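Local coordinates for protein BOLA1, chloroplastic (Arabidopsis thaliana, PDB 4PUG) that may act alone or with glutaredoxins as a redox-regulated transcriptional regulator or a factor in iron-sulfur cluster biogenesis, forming heterodimers that bind a labile cluster, at residues Y30-H35 with E45-V50; L68-L73 with H82-V87. All coordinates share one frame; numbering follows the deposited sequence. Where two conformers were deposited one is given.

Interaction 1: residues Y30-H35 with E45-V50; sequences YQHAGH and ETHFNV
H47 turns CG anti to its carbonyl carbon (chi1 -69°), which lays its ring under CB of H32. The same choice at H32 (chi1 -44°) sets only where its own ring lies, since CB already points at the strand segment. The touching atom of H32 is CB, which sits over the centre of one face of the H47 ring. It is a CH-pi contact, with H32 CB 3.4 Å from the H47 ring centroid. The nearest ring atom is H47 NE2, also 3.4 Å from H32 CB. The two imidazoles meet obliquely, centroids 4.9 Å apart and planes at 35°. The H32 ring comes closest through its CG and CD2, each 3.8 Å from H47 CD2. A33 follows with its methyl. Its CB packs tightly on T46, 3.1 Å from OG1, and lies farther, at 4.1 Å, from H47 CE1. T46 OG1 stands between its own backbone N and carbonyl carbon. From there it meets the edge of the H47 imidazole in the ring plane and hydrogen-bonds to H47 ND1 at 2.9 Å. Either group could donate. The bond probably limits rotation of the imidazole and keeps its face turned to H32 CB. An alanine at H47 would remove the ring, and would probably leave H32 CB without its flat support and T46 OG1 without this partner. S29, just before helix 29-32 gets under way, accepts through OG from the backbone N of both T46 and H47. The contact lies at the surface. It sets the end of helix 29-32 and the residues after it against the start of strand 47-53, the middle strand of the sheet, between strands 22-27 and 83-89.

Interaction 2: residues L68-L73 with H82-V87; sequences LVYHLL and HALSIV
Y70 reaches from helix 62-72 to L84 and I86 on strand 83-89. Its CB leaves the helix to one side of the strand, and the far part of the side chain closes the distance. Chi1 is -100°, away from the usual staggered positions, which carries the ring across to the strand. Beyond CB and CG, the CD2 edge is the first part to touch: CD2 lies 3.4 Å from I86 CD1. The next atom, CE2, is also 3.4 Å from I86 CD1, so one methyl serves both ring carbons. CE2 also begins the contact with L84, whose CD2 lies over one face of the ring, offset toward the rim. This is a CH-pi contact, with L84 CD2 4.2 Å from the Y70 ring centroid. At the tip, Y70 OH comes to 3.3 Å from L84 O. The same two strand residues hold the helix by its buried side. V69 CG1 packs on I86 CD1 at 3.6 Å, so the I86 CD1 methyl is shared by V69 and Y70. L73, just past the helix, brings CD1 to 3.6 Å from L84 CD2, the two side chains meeting at about a right angle. I86 CG1 is anti to its carbonyl carbon and its chain is extended beyond, and together these carry CD1 out to the helix. The partners are thus V69 and L73, one helical turn apart, with Y70 at the more exposed border. M10 of helix 6-18 also touches L73, and I52 of strand 47-53 touches V69. The axes of the short helix and strand pieces run 10.3 Å apart at 140°. Helices 62-72 and 6-18 packed on one face of a three-stranded mixed sheet form the core of the BolA fold, which resembles the class II KH fold.

How the interactions relate
Interactions 1 and 2 lie with their centres 14 Å apart and meet through neighbouring strands 47-53 and 83-89. T46 O and A83 N, 2.9 Å apart, form a probable hydrogen bond, as do V50 N and S85 O at the same distance. The strands' alternating side chains separate the two contacts. H47 belongs to the face shared with A83, whose CB is 3.5 Å from H47 CD2. L84 belongs to the other face, where it touches V50 and the helices pack. Interaction 1 therefore joins the end of helix 29-32 and the loop after it to the sheet, and interaction 2 builds the core behind it. Both lie within the BolA-like family region.

Interaction 1: residues Y30-H35 with E45-V50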
loop_
_atom_site.group_PDB
_atom_site.type_symbol
_atom_site.label_atom_id
_atom_site.label_comp_id
_atom_site.label_asym_id
_atom_site.label_seq_id
_atom_site.Cartn_x
_atom_site.Cartn_y
_atom_site.Cartn_z
ATOM N N TYR A 30 -6.138 11.697 -6.085
ATOM C CA TYR A 30 -6.711 12.980 -6.489
ATOM C C TYR A 30 -5.964 13.630 -7.665
ATOM O O TYR A 30 -6.489 14.549 -8.307
ATOM C CB TYR A 30 -6.751 13.936 -5.296
ATOM C CG TYR A 30 -5.417 14.114 -4.598
ATOM C CD1 TYR A 30 -4.501 15.057 -5.039
ATOM C CD2 TYR A 30 -5.078 13.342 -3.493
ATOM C CE1 TYR A 30 -3.285 15.226 -4.404
ATOM C CE2 TYR A 30 -3.864 13.501 -2.853
ATOM C CZ TYR A 30 -2.971 14.446 -3.312
ATOM O OH TYR A 30 -1.758 14.613 -2.680
ATOM N N GLN A 31 -4.757 13.143 -7.930
ATOM C CA GLN A 31 -3.941 13.635 -9.035
ATOM C C GLN A 31 -4.152 12.801 -10.295
ATOM O O GLN A 31 -3.942 13.287 -11.406
ATOM C CB GLN A 31 -2.458 13.581 -8.656
ATOM C CG GLN A 31 -1.996 14.647 -7.681
ATOM C CD GLN A 31 -0.500 14.554 -7.427
ATOM O OE1 GLN A 31 -0.011 13.554 -6.900
ATOM N NE2 GLN A 31 0.233 15.596 -7.801
ATOM N N HIS A 32 -4.554 11.546 -10.118
ATOM C CA HIS A 32 -4.572 10.596 -11.224
ATOM C C HIS A 32 -5.919 9.969 -11.551
ATOM O O HIS A 32 -6.037 9.260 -12.547
ATOM C CB HIS A 32 -3.544 9.493 -10.971
ATOM C CG HIS A 32 -2.226 10.005 -10.475
ATOM N ND1 HIS A 32 -1.363 10.736 -11.262
ATOM C CD2 HIS A 32 -1.623 9.890 -9.268
ATOM C CE1 HIS A 32 -0.288 11.054 -10.564
ATOM N NE2 HIS A 32 -0.422 10.549 -9.346
ATOM N N ALA A 33 -6.936 10.228 -10.737
ATOM C CA ALA A 33 -8.225 9.587 -10.969
ATOM C C ALA A 33 -9.415 10.376 -10.438
ATOM O O ALA A 33 -9.266 11.456 -9.869
ATOM C CB ALA A 33 -8.221 8.184 -10.391
ATOM N N GLY A 34 -10.603 9.817 -10.643
ATOM C CA GLY A 34 -11.829 10.419 -10.161
ATOM C C GLY A 34 -12.378 11.466 -11.109
ATOM O O GLY A 34 -11.704 11.876 -12.054
ATOM N N HIS A 35 -13.614 11.882 -10.853
ATOM C CA HIS A 35 -14.244 12.993 -11.558
ATOM C C HIS A 35 -15.522 13.379 -10.826
ATOM O O HIS A 35 -16.194 12.521 -10.252
ATOM C CB HIS A 35 -14.562 12.629 -13.007
ATOM C CG HIS A 35 -14.896 13.813 -13.863
ATOM N ND1 HIS A 35 -16.172 14.332 -13.954
ATOM C CD2 HIS A 35 -14.122 14.581 -14.661
ATOM C CE1 HIS A 35 -16.167 15.367 -14.774
ATOM N NE2 HIS A 35 -14.933 15.540 -15.218
ATOM N N GLU A 45 -10.276 5.479 -4.264
ATOM C CA GLU A 45 -8.976 5.080 -3.726
ATOM C C GLU A 45 -8.229 4.187 -4.714
ATOM O O GLU A 45 -8.239 2.960 -4.600
ATOM C CB GLU A 45 -9.132 4.396 -2.369
ATOM C CG GLU A 45 -9.713 5.313 -1.306
ATOM C CD GLU A 45 -9.899 4.623 0.028
ATOM O OE1 GLU A 45 -10.879 3.863 0.172
ATOM O OE2 GLU A 45 -9.066 4.839 0.933
ATOM N N THR A 46 -7.564 4.826 -5.673
ATOM C CA THR A 46 -7.031 4.134 -6.841
ATOM C C THR A 46 -5.507 4.180 -6.952
ATOM O O THR A 46 -4.905 3.299 -7.563
ATOM C CB THR A 46 -7.619 4.722 -8.133
ATOM O OG1 THR A 46 -7.326 6.122 -8.194
ATOM C CG2 THR A 46 -9.127 4.531 -8.171
ATOM N N HIS A 47 -4.889 5.208 -6.375
ATOM C CA HIS A 47 -3.439 5.376 -6.464
ATOM C C HIS A 47 -2.782 5.530 -5.099
ATOM O O HIS A 47 -3.129 6.429 -4.330
ATOM C CB HIS A 47 -3.083 6.584 -7.331
ATOM C CG HIS A 47 -3.391 6.400 -8.782
ATOM N ND1 HIS A 47 -4.676 6.292 -9.266
ATOM C CD2 HIS A 47 -2.576 6.309 -9.860
ATOM C CE1 HIS A 47 -4.642 6.139 -10.577
ATOM N NE2 HIS A 47 -3.376 6.146 -10.962
ATOM N N PHE A 48 -1.816 4.664 -4.806
ATOM C CA PHE A 48 -1.129 4.715 -3.516
ATOM C C PHE A 48 0.389 4.575 -3.609
ATOM O O PHE A 48 0.912 3.777 -4.390
ATOM C CB PHE A 48 -1.691 3.659 -2.561
ATOM C CG PHE A 48 -3.000 4.048 -1.927
ATOM C CD1 PHE A 48 -3.022 4.785 -0.753
ATOM C CD2 PHE A 48 -4.204 3.676 -2.502
ATOM C CE1 PHE A 48 -4.222 5.144 -0.164
ATOM C CE2 PHE A 48 -5.409 4.034 -1.919
ATOM C CZ PHE A 48 -5.416 4.770 -0.748
ATOM N N ASN A 49 1.080 5.375 -2.800
ATOM C CA ASN A 49 2.506 5.212 -2.567
ATOM C C ASN A 49 2.694 4.628 -1.179
ATOM O O ASN A 49 2.247 5.208 -0.192
ATOM C CB ASN A 49 3.232 6.555 -2.656
ATOM C CG ASN A 49 3.187 7.159 -4.044
ATOM O OD1 ASN A 49 3.311 6.455 -5.045
ATOM N ND2 ASN A 49 3.008 8.473 -4.112
ATOM N N VAL A 50 3.345 3.475 -1.100
ATOM C CA VAL A 50 3.515 2.787 0.172
ATOM C C VAL A 50 4.990 2.575 0.498
ATOM O O VAL A 50 5.739 1.991 -0.291
ATOM C CB VAL A 50 2.790 1.424 0.184
ATOM C CG1 VAL A 50 2.960 0.741 1.531
ATOM C CG2 VAL A 50 1.310 1.605 -0.138
#

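Interaction 2: residues L68-L73 with H82-V87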
loop_
_atom_site.group_PDB
_atom_site.type_symbol
_atom_site.label_atom_id
_atom_site.label_comp_id
_atom_site.label_asym_id
_atom_site.label_seq_id
_atom_site.Cartn_x
_atom_site.Cartn_y
_atom_site.Cartn_z
ATOM N N LEU A 68 5.958 -10.109 -2.308
ATOM C CA LEU A 68 5.306 -10.320 -1.022
ATOM C C LEU A 68 4.251 -9.243 -0.788
ATOM O O LEU A 68 3.084 -9.550 -0.510
ATOM C CB LEU A 68 6.335 -10.323 0.109
ATOM C CG LEU A 68 5.804 -10.390 1.542
ATOM C CD1 LEU A 68 4.958 -11.638 1.757
ATOM C CD2 LEU A 68 6.942 -10.330 2.551
ATOM N N VAL A 69 4.660 -7.983 -0.921
ATOM C CA VAL A 69 3.732 -6.867 -0.725
ATOM C C VAL A 69 2.543 -6.927 -1.693
ATOM O O VAL A 69 1.397 -6.734 -1.282
ATOM C CB VAL A 69 4.434 -5.492 -0.815
ATOM C CG1 VAL A 69 3.437 -4.366 -0.574
ATOM C CG2 VAL A 69 5.584 -5.409 0.185
ATOM N N TYR A 70 2.817 -7.209 -2.966
ATOM C CA TYR A 70 1.754 -7.332 -3.964
ATOM C C TYR A 70 0.800 -8.468 -3.619
ATOM O O TYR A 70 -0.409 -8.354 -3.814
ATOM C CB TYR A 70 2.330 -7.545 -5.369
ATOM C CG TYR A 70 2.371 -6.288 -6.211
ATOM C CD1 TYR A 70 1.433 -6.061 -7.211
ATOM C CD2 TYR A 70 3.349 -5.328 -6.005
ATOM C CE1 TYR A 70 1.471 -4.907 -7.981
ATOM C CE2 TYR A 70 3.394 -4.177 -6.767
ATOM C CZ TYR A 70 2.454 -3.971 -7.751
ATOM O OH TYR A 70 2.505 -2.821 -8.506
ATOM N N HIS A 71 1.353 -9.562 -3.106
ATOM C CA HIS A 71 0.549 -10.695 -2.674
ATOM C C HIS A 71 -0.371 -10.305 -1.524
ATOM O O HIS A 71 -1.544 -10.673 -1.505
ATOM C CB HIS A 71 1.442 -11.859 -2.252
ATOM C CG HIS A 71 0.701 -12.960 -1.559
ATOM N ND1 HIS A 71 -0.126 -13.837 -2.228
ATOM C CD2 HIS A 71 0.651 -13.316 -0.256
ATOM C CE1 HIS A 71 -0.649 -14.690 -1.368
ATOM N NE2 HIS A 71 -0.194 -14.395 -0.161
ATOM N N LEU A 72 0.164 -9.555 -0.565
ATOM C CA LEU A 72 -0.640 -9.105 0.570
ATOM C C LEU A 72 -1.764 -8.153 0.155
ATOM O O LEU A 72 -2.795 -8.073 0.822
ATOM C CB LEU A 72 0.245 -8.445 1.632
ATOM C CG LEU A 72 1.249 -9.372 2.320
ATOM C CD1 LEU A 72 2.142 -8.585 3.264
ATOM C CD2 LEU A 72 0.523 -10.485 3.063
ATOM N N LEU A 73 -1.571 -7.441 -0.950
ATOM C CA LEU A 73 -2.555 -6.458 -1.395
ATOM C C LEU A 73 -3.316 -6.882 -2.649
ATOM O O LEU A 73 -3.889 -6.041 -3.342
ATOM C CB LEU A 73 -1.883 -5.101 -1.629
ATOM C CG LEU A 73 -1.275 -4.429 -0.399
ATOM C CD1 LEU A 73 -0.659 -3.089 -0.765
ATOM C CD2 LEU A 73 -2.320 -4.262 0.692
ATOM N N HIS A 82 -5.714 0.780 -8.605
ATOM C CA HIS A 82 -5.124 0.780 -9.937
ATOM C C HIS A 82 -3.600 0.794 -9.896
ATOM O O HIS A 82 -2.949 -0.004 -10.569
ATOM C CB HIS A 82 -5.630 1.961 -10.767
ATOM C CG HIS A 82 -5.128 1.963 -12.178
ATOM N ND1 HIS A 82 -5.673 1.166 -13.165
ATOM C CD2 HIS A 82 -4.127 2.656 -12.767
ATOM C CE1 HIS A 82 -5.029 1.372 -14.300
ATOM N NE2 HIS A 82 -4.085 2.273 -14.086
ATOM N N ALA A 83 -3.032 1.699 -9.105
ATOM C CA ALA A 83 -1.579 1.856 -9.061
ATOM C C ALA A 83 -1.005 1.803 -7.648
ATOM O O ALA A 83 -1.434 2.541 -6.757
ATOM C CB ALA A 83 -1.163 3.141 -9.757
ATOM N N LEU A 84 -0.022 0.926 -7.466
ATOM C CA LEU A 84 0.637 0.730 -6.184
ATOM C C LEU A 84 2.146 0.883 -6.342
ATOM O O LEU A 84 2.796 0.028 -6.945
ATOM C CB LEU A 84 0.324 -0.668 -5.650
ATOM C CG LEU A 84 1.034 -1.091 -4.363
ATOM C CD1 LEU A 84 0.577 -0.219 -3.211
ATOM C CD2 LEU A 84 0.781 -2.563 -4.065
ATOM N N SER A 85 2.698 1.970 -5.810
ATOM C CA SER A 85 4.140 2.202 -5.846
ATOM C C SER A 85 4.764 1.768 -4.525
ATOM O O SER A 85 4.295 2.162 -3.464
ATOM C CB SER A 85 4.432 3.679 -6.106
ATOM O OG SER A 85 5.823 3.939 -6.109
ATOM N N ILE A 86 5.820 0.963 -4.581
ATOM C CA ILE A 86 6.343 0.346 -3.360
ATOM C C ILE A 86 7.808 0.644 -3.056
ATOM O O ILE A 86 8.682 0.443 -3.899
ATOM C CB ILE A 86 6.174 -1.182 -3.392
ATOM C CG1 ILE A 86 4.718 -1.551 -3.671
ATOM C CG2 ILE A 86 6.632 -1.799 -2.078
ATOM C CD1 ILE A 86 4.484 -3.030 -3.738
ATOM N N VAL A 87 8.063 1.117 -1.839
ATOM C CA VAL A 87 9.418 1.164 -1.308
ATOM C C VAL A 87 9.478 0.244 -0.100
ATOM O O VAL A 87 8.799 0.479 0.894
ATOM C CB VAL A 87 9.821 2.586 -0.885
ATOM C CG1 VAL A 87 11.232 2.583 -0.311
ATOM C CG2 VAL A 87 9.719 3.540 -2.066
#